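Long-range contacts in aminopeptidase (Aneurinibacillus sp., PDB 2EK9), which probably acts as a zinc-dependent aminopeptidase of the M28 family, trimming residues from the N-termini of peptides: residues K210-N215 against D261-F266; I222-S227 against R265-G270. All coordinates share one frame; numbering follows the deposited sequence.

Interaction 1: K210-N215 against D261-F266. With IPA (isopropyl alcohol), chain I.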
loop_
_atom_site.group_PDB
_atom_site.type_symbol
_atom_site.label_atom_id
_atom_site.label_comp_id
_atom_site.label_asym_id
_atom_site.label_seq_id
_atom_site.Cartn_x
_atom_site.Cartn_y
_atom_site.Cartn_z
ATOM N N LYS A 210 -13.286 -14.372 -14.574
ATOM C CA LYS A 210 -13.365 -15.252 -15.737
ATOM C C LYS A 210 -13.546 -16.659 -15.191
ATOM O O LYS A 210 -12.633 -17.219 -14.588
ATOM C CB LYS A 210 -12.079 -15.203 -16.570
ATOM C CG LYS A 210 -12.130 -16.057 -17.843
ATOM C CD LYS A 210 -10.787 -16.045 -18.572
ATOM C CE LYS A 210 -10.902 -16.566 -20.004
ATOM N NZ LYS A 210 -11.163 -18.023 -20.093
ATOM N N LYS A 211 -14.733 -17.222 -15.379
ATOM C CA LYS A 211 -15.002 -18.571 -14.898
ATOM C C LYS A 211 -14.292 -19.570 -15.797
ATOM O O LYS A 211 -14.095 -19.309 -16.977
ATOM C CB LYS A 211 -16.509 -18.844 -14.902
ATOM C CG LYS A 211 -17.277 -18.058 -13.848
ATOM C CD LYS A 211 -16.828 -18.448 -12.439
ATOM C CE LYS A 211 -17.439 -17.537 -11.375
ATOM N NZ LYS A 211 -18.928 -17.617 -11.325
ATOM N N PRO A 212 -13.878 -20.722 -15.245
ATOM C CA PRO A 212 -13.192 -21.715 -16.080
ATOM C C PRO A 212 -14.100 -22.151 -17.227
ATOM O O PRO A 212 -15.304 -22.313 -17.042
ATOM C CB PRO A 212 -12.873 -22.843 -15.095
ATOM C CG PRO A 212 -13.917 -22.685 -14.017
ATOM C CD PRO A 212 -14.019 -21.195 -13.856
ATOM N N ASP A 213 -13.522 -22.318 -18.413
ATOM C CA ASP A 213 -14.297 -22.704 -19.589
ATOM C C ASP A 213 -13.687 -23.879 -20.343
ATOM O O ASP A 213 -13.996 -24.106 -21.516
ATOM C CB ASP A 213 -14.448 -21.501 -20.529
ATOM C CG ASP A 213 -13.114 -20.994 -21.056
ATOM O OD1 ASP A 213 -12.067 -21.313 -20.454
ATOM O OD2 ASP A 213 -13.110 -20.261 -22.069
ATOM N N ALA A 214 -12.826 -24.627 -19.666
ATOM C CA ALA A 214 -12.188 -25.784 -20.275
ATOM C C ALA A 214 -13.219 -26.903 -20.386
ATOM O O ALA A 214 -14.360 -26.744 -19.961
ATOM C CB ALA A 214 -11.003 -26.233 -19.435
ATOM N N ASN A 215 -12.823 -28.034 -20.955
ATOM C CA ASN A 215 -13.746 -29.152 -21.112
ATOM C C ASN A 215 -14.045 -29.775 -19.750
ATOM O O ASN A 215 -14.675 -29.148 -18.895
ATOM C CB ASN A 215 -13.144 -30.193 -22.060
ATOM C CG ASN A 215 -14.085 -31.348 -22.333
ATOM O OD1 ASN A 215 -15.221 -31.151 -22.769
ATOM N ND2 ASN A 215 -13.614 -32.563 -22.081
ATOM N N ASP A 261 -8.786 -23.425 -17.054
ATOM C CA ASP A 261 -9.413 -24.422 -16.195
ATOM C C ASP A 261 -9.367 -23.960 -14.748
ATOM O O ASP A 261 -9.665 -24.718 -13.825
ATOM C CB ASP A 261 -8.703 -25.776 -16.335
ATOM C CG ASP A 261 -7.293 -25.770 -15.768
ATOM O OD1 ASP A 261 -6.835 -24.722 -15.258
ATOM O OD2 ASP A 261 -6.636 -26.833 -15.833
ATOM N N THR A 262 -8.998 -22.699 -14.564
ATOM C CA THR A 262 -8.887 -22.112 -13.237
ATOM C C THR A 262 -9.563 -20.749 -13.233
ATOM O O THR A 262 -9.287 -19.913 -14.094
ATOM C CB THR A 262 -7.403 -21.945 -12.850
ATOM O OG1 THR A 262 -6.788 -23.236 -12.773
ATOM C CG2 THR A 262 -7.264 -21.224 -11.506
ATOM N N GLU A 263 -10.459 -20.536 -12.273
ATOM C CA GLU A 263 -11.171 -19.273 -12.156
ATOM C C GLU A 263 -10.173 -18.149 -11.896
ATOM O O GLU A 263 -9.314 -18.260 -11.027
ATOM C CB GLU A 263 -12.191 -19.339 -11.009
ATOM C CG GLU A 263 -13.025 -18.075 -10.838
ATOM C CD GLU A 263 -14.092 -18.212 -9.759
ATOM O OE1 GLU A 263 -14.763 -19.261 -9.721
ATOM O OE2 GLU A 263 -14.266 -17.269 -8.957
ATOM N N LEU A 264 -10.287 -17.068 -12.657
ATOM C CA LEU A 264 -9.386 -15.937 -12.495
ATOM C C LEU A 264 -10.165 -14.699 -12.076
ATOM O O LEU A 264 -11.171 -14.349 -12.694
ATOM C CB LEU A 264 -8.643 -15.659 -13.810
ATOM C CG LEU A 264 -7.770 -16.787 -14.372
ATOM C CD1 LEU A 264 -7.109 -16.314 -15.661
ATOM C CD2 LEU A 264 -6.715 -17.192 -13.351
ATOM N N ARG A 265 -9.707 -14.047 -11.013
ATOM C CA ARG A 265 -10.364 -12.840 -10.537
ATOM C C ARG A 265 -9.378 -11.685 -10.620
ATOM O O ARG A 265 -8.383 -11.656 -9.895
ATOM C CB ARG A 265 -10.831 -13.018 -9.091
ATOM C CG ARG A 265 -11.746 -14.209 -8.896
ATOM C CD ARG A 265 -12.269 -14.289 -7.477
ATOM N NE ARG A 265 -13.211 -15.392 -7.328
ATOM C CZ ARG A 265 -13.874 -15.665 -6.210
ATOM N NH1 ARG A 265 -13.698 -14.915 -5.124
ATOM N NH2 ARG A 265 -14.724 -16.681 -6.183
ATOM N N PHE A 266 -9.656 -10.751 -11.525
ATOM C CA PHE A 266 -8.822 -9.574 -11.727
ATOM C C PHE A 266 -9.458 -8.461 -10.897
ATOM O O PHE A 266 -10.620 -8.097 -11.104
ATOM C CB PHE A 266 -8.789 -9.218 -13.217
ATOM C CG PHE A 266 -8.136 -10.273 -14.078
ATOM C CD1 PHE A 266 -6.761 -10.269 -14.291
ATOM C CD2 PHE A 266 -8.898 -11.294 -14.650
ATOM C CE1 PHE A 266 -6.149 -11.266 -15.060
ATOM C CE2 PHE A 266 -8.300 -12.292 -15.417
ATOM C CZ PHE A 266 -6.924 -12.280 -15.622
HETATM C C1 IPA I . -2.068 -26.146 -15.131
HETATM C C2 IPA I . -3.495 -26.586 -14.773
HETATM C C3 IPA I . -3.791 -26.425 -13.281
HETATM O O2 IPA I . -4.414 -25.804 -15.491
HETATM O O HOH W 1 -10.697 -18.637 -15.838
#
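Lys210 and Leu264 form an antiparallel hydrogen-bonded pair: Lys210 N reaches Leu264 O at 2.8 Å, Leu264 N returns to Lys210 O at 3.0 Å, and both bonds are nearly straight. Past this pair 210-215 leaves regular strand pairing but stays close, and a water donates to Lys210 O and Thr262 O. Glu263 carries the side-chain contact. Its CG stands anti to the backbone N (chi1 -178°), which lays the chain alongside Lys211; the two point the same way, with Lys211 CD 3.5 Å from Glu263 OE1. The lysine gives methylenes here, since its NZ stays 4.8 Å from Glu263 OE1. The other oxygen, OE2, takes both NE and NH2 of Arg265, at 2.7 Å from NE, in a side-on salt bridge lying in the guanidinium plane; NH2 also pairs with Glu290. With an alanine here, Arg265 NE is likely to lose its carboxylate, NH2 to keep Glu290, and the Lys211 methylenes to lose their neighbour. Pro212 sets CD on Glu263 CB and CB against the Asp261 backbone, while Ala214 CB meets Asp261 CB at 3.9 Å. Lys210 NZ leads away, to Thr260 OG1 and Leu258 O, with a long 3.4 Å salt bridge to Asp213 OD1. The arrangement is an antiparallel strand end running out into a loop, where strand 188-210 leaves strand 263-269 in the M28 peptidase domain.

Interaction 2: I222-S227 against R265-G270; sequences IIIIGS and RFITFG
Ile222 puts CD1 over one face of the Arg265 guanidinium, 3.6 Å from Arg265 NH2, while its CG2 rests near Arg265 NE and CD. Ile223 contributes its backbone, O accepting from Arg265 N at 3.0 Å, the first of five parallel-strand bonds. Ile224 bends at chi2 (-74°), which brings CD1 against the arginine stem, a tight 3.3 Å from Arg265 CB; its CG2 crosses to Ile267 CD1 at 4.0 Å. On the other side of the sheet Ile225 lies beside Phe266 and lifts CD1 over one face of the ring, and its N and O bond to Arg265 O and Ile267 N. Gly226 lets the Phe269 ring come in obliquely, CE2 standing 4.2 Å from Gly226 CA, where a side chain would probably have to go. Ser227 closes the run: its N bonds to Ile267 O with a bent angle of 135°, its O takes Phe269 N at 2.7 Å, and its OG, near Thr268 CG2, bonds to Thr248. Joined through helix 238-255, the strands form a beta-alpha-beta unit of the M28 fold. With every touching residue buried, backbone bonds satisfy the strands' polar groups, while the apolar flanks leave the arginine's charge to Glu263 and its NH1 to the Tyr282 hydroxyl.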
loop_
_atom_site.group_PDB
_atom_site.type_symbol
_atom_site.label_atom_id
_atom_site.label_comp_id
_atom_site.label_asym_id
_atom_site.label_seq_id
_atom_site.Cartn_x
_atom_site.Cartn_y
_atom_site.Cartn_z
ATOM N N ILE A 222 -8.818 -21.188 -7.761
ATOM C CA ILE A 222 -9.020 -19.762 -7.973
ATOM C C ILE A 222 -7.678 -19.039 -7.862
ATOM O O ILE A 222 -6.845 -19.370 -7.009
ATOM C CB ILE A 222 -9.958 -19.147 -6.900
ATOM C CG1 ILE A 222 -11.346 -19.780 -6.967
ATOM C CG2 ILE A 222 -10.052 -17.640 -7.096
ATOM C CD1 ILE A 222 -12.260 -19.340 -5.824
ATOM N N ILE A 223 -7.466 -18.063 -8.737
ATOM C CA ILE A 223 -6.258 -17.250 -8.691
ATOM C C ILE A 223 -6.693 -15.788 -8.741
ATOM O O ILE A 223 -7.546 -15.420 -9.543
ATOM C CB ILE A 223 -5.305 -17.523 -9.875
ATOM C CG1 ILE A 223 -4.604 -18.872 -9.686
ATOM C CG2 ILE A 223 -4.287 -16.391 -9.981
ATOM C CD1 ILE A 223 -3.507 -19.156 -10.710
ATOM N N ILE A 224 -6.108 -14.971 -7.869
ATOM C CA ILE A 224 -6.421 -13.547 -7.799
ATOM C C ILE A 224 -5.237 -12.732 -8.304
ATOM O O ILE A 224 -4.088 -12.991 -7.933
ATOM C CB ILE A 224 -6.706 -13.092 -6.336
ATOM C CG1 ILE A 224 -7.894 -13.864 -5.749
ATOM C CG2 ILE A 224 -6.981 -11.582 -6.300
ATOM C CD1 ILE A 224 -9.233 -13.434 -6.277
ATOM N N ILE A 225 -5.526 -11.763 -9.170
ATOM C CA ILE A 225 -4.513 -10.862 -9.705
ATOM C C ILE A 225 -5.015 -9.476 -9.331
ATOM O O ILE A 225 -6.102 -9.060 -9.763
ATOM C CB ILE A 225 -4.392 -10.934 -11.247
ATOM C CG1 ILE A 225 -4.038 -12.356 -11.701
ATOM C CG2 ILE A 225 -3.316 -9.968 -11.721
ATOM C CD1 ILE A 225 -5.227 -13.297 -11.794
ATOM N N GLY A 226 -4.241 -8.764 -8.522
ATOM C CA GLY A 226 -4.672 -7.444 -8.099
ATOM C C GLY A 226 -3.685 -6.298 -8.195
ATOM O O GLY A 226 -2.494 -6.475 -8.485
ATOM N N SER A 227 -4.217 -5.107 -7.942
ATOM C CA SER A 227 -3.474 -3.852 -7.953
ATOM C C SER A 227 -4.399 -2.852 -7.270
ATOM O O SER A 227 -5.568 -3.164 -7.038
ATOM C CB SER A 227 -3.210 -3.409 -9.392
ATOM O OG SER A 227 -4.421 -3.340 -10.132
ATOM N N ARG A 265 -9.707 -14.047 -11.013
ATOM C CA ARG A 265 -10.364 -12.840 -10.537
ATOM C C ARG A 265 -9.378 -11.685 -10.620
ATOM O O ARG A 265 -8.383 -11.656 -9.895
ATOM C CB ARG A 265 -10.831 -13.018 -9.091
ATOM C CG ARG A 265 -11.746 -14.209 -8.896
ATOM C CD ARG A 265 -12.269 -14.289 -7.477
ATOM N NE ARG A 265 -13.211 -15.392 -7.328
ATOM C CZ ARG A 265 -13.874 -15.665 -6.210
ATOM N NH1 ARG A 265 -13.698 -14.915 -5.124
ATOM N NH2 ARG A 265 -14.724 -16.681 -6.183
ATOM N N PHE A 266 -9.656 -10.751 -11.525
ATOM C CA PHE A 266 -8.822 -9.574 -11.727
ATOM C C PHE A 266 -9.458 -8.461 -10.897
ATOM O O PHE A 266 -10.620 -8.097 -11.104
ATOM C CB PHE A 266 -8.789 -9.218 -13.217
ATOM C CG PHE A 266 -8.136 -10.273 -14.078
ATOM C CD1 PHE A 266 -6.761 -10.269 -14.291
ATOM C CD2 PHE A 266 -8.898 -11.294 -14.650
ATOM C CE1 PHE A 266 -6.149 -11.266 -15.060
ATOM C CE2 PHE A 266 -8.300 -12.292 -15.417
ATOM C CZ PHE A 266 -6.924 -12.280 -15.622
ATOM N N ILE A 267 -8.691 -7.919 -9.959
ATOM C CA ILE A 267 -9.212 -6.908 -9.058
ATOM C C ILE A 267 -8.364 -5.656 -8.870
ATOM O O ILE A 267 -7.135 -5.730 -8.793
ATOM C CB ILE A 267 -9.423 -7.527 -7.650
ATOM C CG1 ILE A 267 -10.249 -8.807 -7.764
ATOM C CG2 ILE A 267 -10.103 -6.520 -6.716
ATOM C CD1 ILE A 267 -10.403 -9.551 -6.460
ATOM N N THR A 268 -9.029 -4.504 -8.809
ATOM C CA THR A 268 -8.333 -3.256 -8.523
ATOM C C THR A 268 -8.970 -2.789 -7.219
ATOM O O THR A 268 -10.194 -2.616 -7.128
ATOM C CB THR A 268 -8.477 -2.184 -9.643
ATOM O OG1 THR A 268 -9.841 -1.775 -9.777
ATOM C CG2 THR A 268 -7.966 -2.739 -10.967
ATOM N N PHE A 269 -8.131 -2.630 -6.200
ATOM C CA PHE A 269 -8.572 -2.235 -4.863
ATOM C C PHE A 269 -8.550 -0.733 -4.626
ATOM O O PHE A 269 -7.683 -0.028 -5.140
ATOM C CB PHE A 269 -7.678 -2.887 -3.808
ATOM C CG PHE A 269 -7.585 -4.379 -3.920
ATOM C CD1 PHE A 269 -8.668 -5.186 -3.585
ATOM C CD2 PHE A 269 -6.408 -4.980 -4.347
ATOM C CE1 PHE A 269 -8.581 -6.573 -3.674
ATOM C CE2 PHE A 269 -6.309 -6.369 -4.440
ATOM C CZ PHE A 269 -7.401 -7.163 -4.101
ATOM N N GLY A 270 -9.500 -0.256 -3.827
ATOM C CA GLY A 270 -9.546 1.157 -3.502
ATOM C C GLY A 270 -8.937 1.386 -2.130
ATOM O O GLY A 270 -8.712 0.438 -1.373
#

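Strand 263-269 belongs to both contacts, whose centres lie 14 Å apart and which share Arg265 and Phe266. It runs antiparallel to the end of strand 188-210 in interaction 1 and parallel to strand 222-228 in interaction 2, so it sits between them. Along the chain 210-215 comes first, then 222-227, then helix 238-255, and both contacts finish on 261-270. Glu263 O to Ile223 N, 3.0 Å, probably continues the parallel pairing from one contact into the other. Interaction 1 lies away from the annotated sites, whereas interaction 2 leads toward the zinc centre: Phe269 packs about 4 Å, side chain to side chain, from the zinc ligand His228.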